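Long-range contact in uncharacterized protein (Staphylococcus aureus subsp. aureus, PDB 4LQZ), which is of unknown function and belongs to the DUF4909 family, whose streptavidin-like fold would be consistent with ligand binding, though no ligand is established: residues A41-Y53 and L64-C76. Sequence-based numbering, arbitrary orientation.
Sequences AHIRGIEKGTAKY and LFIEYIPDNVLNC
The carboxylate of E67 reaches back to the main chain of strand 48-58: OE1 accepts from K52 N at 2.9 Å with its anti lone pair, and an N-H...O angle of 169° makes the bond nearly straight. In return E67 N donates to K52 O (3.0 Å), so one residue holds both polar backbone atoms of K52, its side chain taking the acceptor place that E67 O would have in a regular antiparallel hydrogen-bonded pair. With CG beside its own backbone N (chi1 -80°) and the chain extended beyond it, E67 brings OE1 to 3.4 Å from K52 CB, the two side chains crossing obliquely. K52 NZ stays 4.2 Å from OE1, too far for a salt bridge; a water between NZ and OE2 joins the charged ends instead. A second water bridges T50 O and Y68 O where the chains diverge.

Next to these bonds lies an apolar cluster. A51 CB touches CG1 of both I66 and I69, while I43 and I69 meet tip to tip, CD1 to CG1 at 3.8 Å. V73 CG1, anti to its backbone N (chi1 171°), enters over G49, lying 3.7 Å from G49 N. At the turn 45-47, V73 O receives two weak bonds, from I46 N and E47 N, and I46 CD1 packs on N75 CB.

Y53 and I66 form an antiparallel non-hydrogen-bonded pair where strands 48-58 and 61-66 make their hairpin; 68-76 runs on as a loop beside hairpin 40-44/48-58. Strand 29-36 flanks 40-44, strand 91-100 flanks 61-66, and L74 touches I24 of strand 21-26, placing the contact within the curled antiparallel sheet of the streptavidin-like fold.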
loop_
_atom_site.group_PDB
_atom_site.type_symbol
_atom_site.label_atom_id
_atom_site.label_comp_id
_atom_site.label_asym_id
_atom_site.label_seq_id
_atom_site.Cartn_x
_atom_site.Cartn_y
_atom_site.Cartn_z
ATOM N N ALA A 41 -2.485 -7.681 -6.138
ATOM C CA ALA A 41 -2.865 -6.402 -6.717
ATOM C C ALA A 41 -2.493 -6.519 -8.165
ATOM O O ALA A 41 -1.393 -6.998 -8.471
ATOM C CB ALA A 41 -2.125 -5.231 -6.054
ATOM N N HIS A 42 -3.433 -6.214 -9.058
ATOM C CA HIS A 42 -3.200 -6.281 -10.495
ATOM C C HIS A 42 -3.038 -4.823 -10.968
ATOM O O HIS A 42 -3.992 -4.025 -10.941
ATOM C CB HIS A 42 -4.330 -7.050 -11.193
ATOM C CG HIS A 42 -4.324 -8.520 -10.879
ATOM N ND1 HIS A 42 -4.888 -9.015 -9.717
ATOM C CD2 HIS A 42 -3.805 -9.549 -11.572
ATOM C CE1 HIS A 42 -4.685 -10.318 -9.745
ATOM N NE2 HIS A 42 -4.047 -10.683 -10.841
ATOM N N ILE A 43 -1.803 -4.477 -11.357
ATOM C CA ILE A 43 -1.442 -3.103 -11.687
ATOM C C ILE A 43 -1.386 -2.903 -13.194
ATOM O O ILE A 43 -0.780 -3.696 -13.918
ATOM C CB ILE A 43 -0.098 -2.698 -10.985
ATOM C CG1 ILE A 43 -0.148 -3.018 -9.470
ATOM C CG2 ILE A 43 0.248 -1.202 -11.203
ATOM C CD1 ILE A 43 0.613 -4.309 -9.057
ATOM N N ARG A 44 -2.006 -1.801 -13.649
ATOM C CA ARG A 44 -1.954 -1.360 -15.038
ATOM C C ARG A 44 -1.387 0.058 -15.023
ATOM O O ARG A 44 -2.117 0.971 -14.672
ATOM C CB ARG A 44 -3.352 -1.432 -15.709
ATOM C CG ARG A 44 -3.840 -2.863 -15.961
ATOM C CD ARG A 44 -5.228 -2.917 -16.572
ATOM N NE ARG A 44 -5.213 -3.709 -17.800
ATOM C CZ ARG A 44 -5.182 -3.195 -19.025
ATOM N NH1 ARG A 44 -5.221 -1.882 -19.203
ATOM N NH2 ARG A 44 -5.138 -3.992 -20.082
ATOM N N GLY A 45 -0.080 0.204 -15.269
ATOM C CA GLY A 45 0.610 1.498 -15.330
ATOM C C GLY A 45 1.210 1.685 -16.708
ATOM O O GLY A 45 0.491 1.540 -17.705
ATOM N N ILE A 46 2.558 1.913 -16.792
ATOM C CA ILE A 46 3.283 1.956 -18.086
ATOM C C ILE A 46 3.232 0.558 -18.669
ATOM O O ILE A 46 3.252 0.366 -19.889
ATOM C CB ILE A 46 4.761 2.438 -18.017
ATOM C CG1 ILE A 46 5.070 3.403 -16.863
ATOM C CG2 ILE A 46 5.216 3.000 -19.383
ATOM C CD1 ILE A 46 6.606 3.765 -16.766
ATOM N N GLU A 47 3.244 -0.426 -17.764
ATOM C CA GLU A 47 3.154 -1.852 -18.079
ATOM C C GLU A 47 2.245 -2.527 -17.080
ATOM O O GLU A 47 1.789 -1.885 -16.136
ATOM C CB GLU A 47 4.548 -2.522 -18.073
ATOM C CG GLU A 47 5.469 -2.136 -19.228
ATOM C CD GLU A 47 4.993 -2.353 -20.655
ATOM O OE1 GLU A 47 4.163 -3.262 -20.889
ATOM O OE2 GLU A 47 5.486 -1.630 -21.552
ATOM N N LYS A 48 1.982 -3.816 -17.280
ATOM C CA LYS A 48 1.184 -4.627 -16.357
ATOM C C LYS A 48 2.094 -5.266 -15.329
ATOM O O LYS A 48 3.211 -5.667 -15.646
ATOM C CB LYS A 48 0.432 -5.738 -17.114
ATOM C CG LYS A 48 -0.861 -5.322 -17.787
ATOM C CD LYS A 48 -1.064 -6.060 -19.121
ATOM C CE LYS A 48 -1.699 -7.431 -19.013
ATOM N NZ LYS A 48 -1.587 -8.191 -20.291
ATOM N N GLY A 49 1.589 -5.448 -14.131
ATOM C CA GLY A 49 2.346 -6.137 -13.097
ATOM C C GLY A 49 1.464 -6.694 -12.008
ATOM O O GLY A 49 0.274 -6.400 -11.957
ATOM N N THR A 50 2.023 -7.551 -11.173
ATOM C CA THR A 50 1.279 -8.075 -10.031
ATOM C C THR A 50 2.133 -7.920 -8.793
ATOM O O THR A 50 3.377 -7.898 -8.869
ATOM C CB THR A 50 0.787 -9.521 -10.192
ATOM O OG1 THR A 50 1.894 -10.394 -10.352
ATOM C CG2 THR A 50 -0.201 -9.694 -11.308
ATOM N N ALA A 51 1.464 -7.816 -7.655
ATOM C CA ALA A 51 2.120 -7.690 -6.376
ATOM C C ALA A 51 1.312 -8.417 -5.311
ATOM O O ALA A 51 0.101 -8.181 -5.189
ATOM C CB ALA A 51 2.277 -6.208 -6.011
ATOM N N LYS A 52 1.979 -9.295 -4.534
ATOM C CA LYS A 52 1.327 -9.966 -3.399
ATOM C C LYS A 52 0.911 -8.886 -2.409
ATOM O O LYS A 52 1.629 -7.902 -2.250
ATOM C CB LYS A 52 2.276 -10.962 -2.712
ATOM C CG LYS A 52 2.431 -12.277 -3.437
ATOM C CD LYS A 52 3.356 -13.207 -2.677
ATOM C CE LYS A 52 3.758 -14.429 -3.480
ATOM N NZ LYS A 52 4.769 -14.109 -4.528
ATOM N N TYR A 53 -0.248 -9.045 -1.778
ATOM C CA TYR A 53 -0.747 -8.059 -0.814
ATOM C C TYR A 53 -1.647 -8.749 0.191
ATOM O O TYR A 53 -2.199 -9.822 -0.076
ATOM C CB TYR A 53 -1.539 -6.884 -1.517
ATOM C CG TYR A 53 -3.031 -7.163 -1.619
ATOM C CD1 TYR A 53 -3.532 -8.032 -2.581
ATOM C CD2 TYR A 53 -3.930 -6.628 -0.694
ATOM C CE1 TYR A 53 -4.884 -8.367 -2.627
ATOM C CE2 TYR A 53 -5.284 -6.981 -0.712
ATOM C CZ TYR A 53 -5.765 -7.796 -1.721
ATOM O OH TYR A 53 -7.088 -8.159 -1.751
ATOM N N LEU A 64 -2.289 -1.624 4.565
ATOM C CA LEU A 64 -1.999 -2.350 3.348
ATOM C C LEU A 64 -0.570 -2.846 3.414
ATOM O O LEU A 64 0.334 -2.070 3.716
ATOM C CB LEU A 64 -2.221 -1.500 2.077
ATOM C CG LEU A 64 -1.799 -2.197 0.761
ATOM C CD1 LEU A 64 -2.757 -3.364 0.416
ATOM C CD2 LEU A 64 -1.711 -1.201 -0.384
ATOM N N PHE A 65 -0.377 -4.147 3.174
ATOM C CA PHE A 65 0.919 -4.806 3.075
ATOM C C PHE A 65 1.098 -5.155 1.613
ATOM O O PHE A 65 0.284 -5.906 1.098
ATOM C CB PHE A 65 0.933 -6.068 3.952
ATOM C CG PHE A 65 0.831 -5.813 5.429
ATOM C CD1 PHE A 65 -0.394 -5.492 6.014
ATOM C CD2 PHE A 65 1.955 -5.893 6.244
ATOM C CE1 PHE A 65 -0.484 -5.232 7.383
ATOM C CE2 PHE A 65 1.860 -5.657 7.615
ATOM C CZ PHE A 65 0.641 -5.336 8.177
ATOM N N ILE A 66 2.070 -4.571 0.909
ATOM C CA ILE A 66 2.198 -4.859 -0.533
ATOM C C ILE A 66 3.677 -5.001 -0.955
ATOM O O ILE A 66 4.551 -4.275 -0.466
ATOM C CB ILE A 66 1.446 -3.764 -1.391
ATOM C CG1 ILE A 66 1.337 -4.149 -2.891
ATOM C CG2 ILE A 66 2.032 -2.318 -1.180
ATOM C CD1 ILE A 66 0.234 -3.372 -3.676
ATOM N N GLU A 67 3.931 -5.944 -1.882
ATOM C CA GLU A 67 5.253 -6.138 -2.474
ATOM C C GLU A 67 5.610 -4.921 -3.255
ATOM O O GLU A 67 4.718 -4.240 -3.745
ATOM C CB GLU A 67 5.259 -7.326 -3.441
ATOM C CG GLU A 67 5.355 -8.671 -2.809
ATOM C CD GLU A 67 5.686 -9.710 -3.855
ATOM O OE1 GLU A 67 4.848 -9.933 -4.760
ATOM O OE2 GLU A 67 6.819 -10.242 -3.812
ATOM N N TYR A 68 6.905 -4.690 -3.456
ATOM C CA TYR A 68 7.397 -3.585 -4.259
ATOM C C TYR A 68 6.918 -3.713 -5.723
ATOM O O TYR A 68 6.895 -4.817 -6.268
ATOM C CB TYR A 68 8.928 -3.561 -4.185
ATOM C CG TYR A 68 9.551 -2.540 -5.100
ATOM C CD1 TYR A 68 9.369 -1.173 -4.879
ATOM C CD2 TYR A 68 10.332 -2.931 -6.184
ATOM C CE1 TYR A 68 9.900 -0.228 -5.752
ATOM C CE2 TYR A 68 10.891 -1.995 -7.045
ATOM C CZ TYR A 68 10.679 -0.645 -6.823
ATOM O OH TYR A 68 11.250 0.271 -7.670
ATOM N N ILE A 69 6.428 -2.604 -6.301
ATOM C CA ILE A 69 6.001 -2.521 -7.709
ATOM C C ILE A 69 7.052 -1.675 -8.396
ATOM O O ILE A 69 7.170 -0.507 -8.022
ATOM C CB ILE A 69 4.583 -1.937 -7.931
ATOM C CG1 ILE A 69 3.489 -2.661 -7.117
ATOM C CG2 ILE A 69 4.247 -1.884 -9.434
ATOM C CD1 ILE A 69 2.394 -1.702 -6.664
ATOM N N PRO A 70 7.818 -2.202 -9.375
ATOM C CA PRO A 70 8.885 -1.380 -9.975
ATOM C C PRO A 70 8.359 -0.296 -10.907
ATOM O O PRO A 70 7.264 -0.428 -11.450
ATOM C CB PRO A 70 9.773 -2.393 -10.701
ATOM C CG PRO A 70 9.231 -3.736 -10.373
ATOM C CD PRO A 70 7.819 -3.574 -9.931
ATOM N N ASP A 71 9.156 0.784 -11.093
ATOM C CA ASP A 71 8.777 1.942 -11.908
ATOM C C ASP A 71 8.743 1.619 -13.417
ATOM O O ASP A 71 8.224 2.444 -14.172
ATOM C CB ASP A 71 9.639 3.189 -11.603
ATOM C CG ASP A 71 11.119 2.894 -11.683
ATOM O OD1 ASP A 71 11.611 2.104 -10.839
ATOM O OD2 ASP A 71 11.777 3.404 -12.627
ATOM N N ASN A 72 9.148 0.393 -13.844
ATOM C CA ASN A 72 8.946 -0.012 -15.242
ATOM C C ASN A 72 7.468 -0.457 -15.398
ATOM O O ASN A 72 6.978 -0.604 -16.517
ATOM C CB ASN A 72 9.937 -1.104 -15.717
ATOM C CG ASN A 72 9.909 -2.420 -14.974
ATOM O OD1 ASN A 72 9.600 -2.487 -13.798
ATOM N ND2 ASN A 72 10.298 -3.494 -15.634
ATOM N N VAL A 73 6.763 -0.656 -14.267
ATOM C CA VAL A 73 5.342 -1.027 -14.220
ATOM C C VAL A 73 4.521 0.186 -13.744
ATOM O O VAL A 73 3.635 0.638 -14.462
ATOM C CB VAL A 73 5.066 -2.290 -13.354
ATOM C CG1 VAL A 73 3.564 -2.511 -13.138
ATOM C CG2 VAL A 73 5.712 -3.533 -13.966
ATOM N N LEU A 74 4.816 0.703 -12.539
ATOM C CA LEU A 74 4.100 1.825 -11.968
ATOM C C LEU A 74 5.059 2.966 -11.720
ATOM O O LEU A 74 5.875 2.905 -10.800
ATOM C CB LEU A 74 3.387 1.417 -10.678
ATOM C CG LEU A 74 2.487 2.483 -10.042
ATOM C CD1 LEU A 74 1.313 2.804 -10.942
ATOM C CD2 LEU A 74 2.023 2.026 -8.697
ATOM N N ASN A 75 4.946 4.007 -12.534
ATOM C CA ASN A 75 5.865 5.125 -12.455
ATOM C C ASN A 75 5.442 6.140 -11.391
ATOM O O ASN A 75 4.792 7.142 -11.690
ATOM C CB ASN A 75 6.018 5.771 -13.813
ATOM C CG ASN A 75 7.214 6.680 -13.899
ATOM O OD1 ASN A 75 8.061 6.736 -12.989
ATOM N ND2 ASN A 75 7.302 7.405 -15.001
ATOM N N CYS A 76 5.846 5.866 -10.148
ATOM C CA CYS A 76 5.575 6.687 -8.974
ATOM C C CYS A 76 6.898 7.158 -8.370
ATOM O O CYS A 76 7.953 6.610 -8.713
ATOM C CB CYS A 76 4.718 5.931 -7.954
ATOM S SG CYS A 76 5.644 4.891 -6.793
HETATM O O HOH W 1 5.427 -6.248 -8.400
HETATM O O HOH W 2 7.261 -12.740 -4.531
#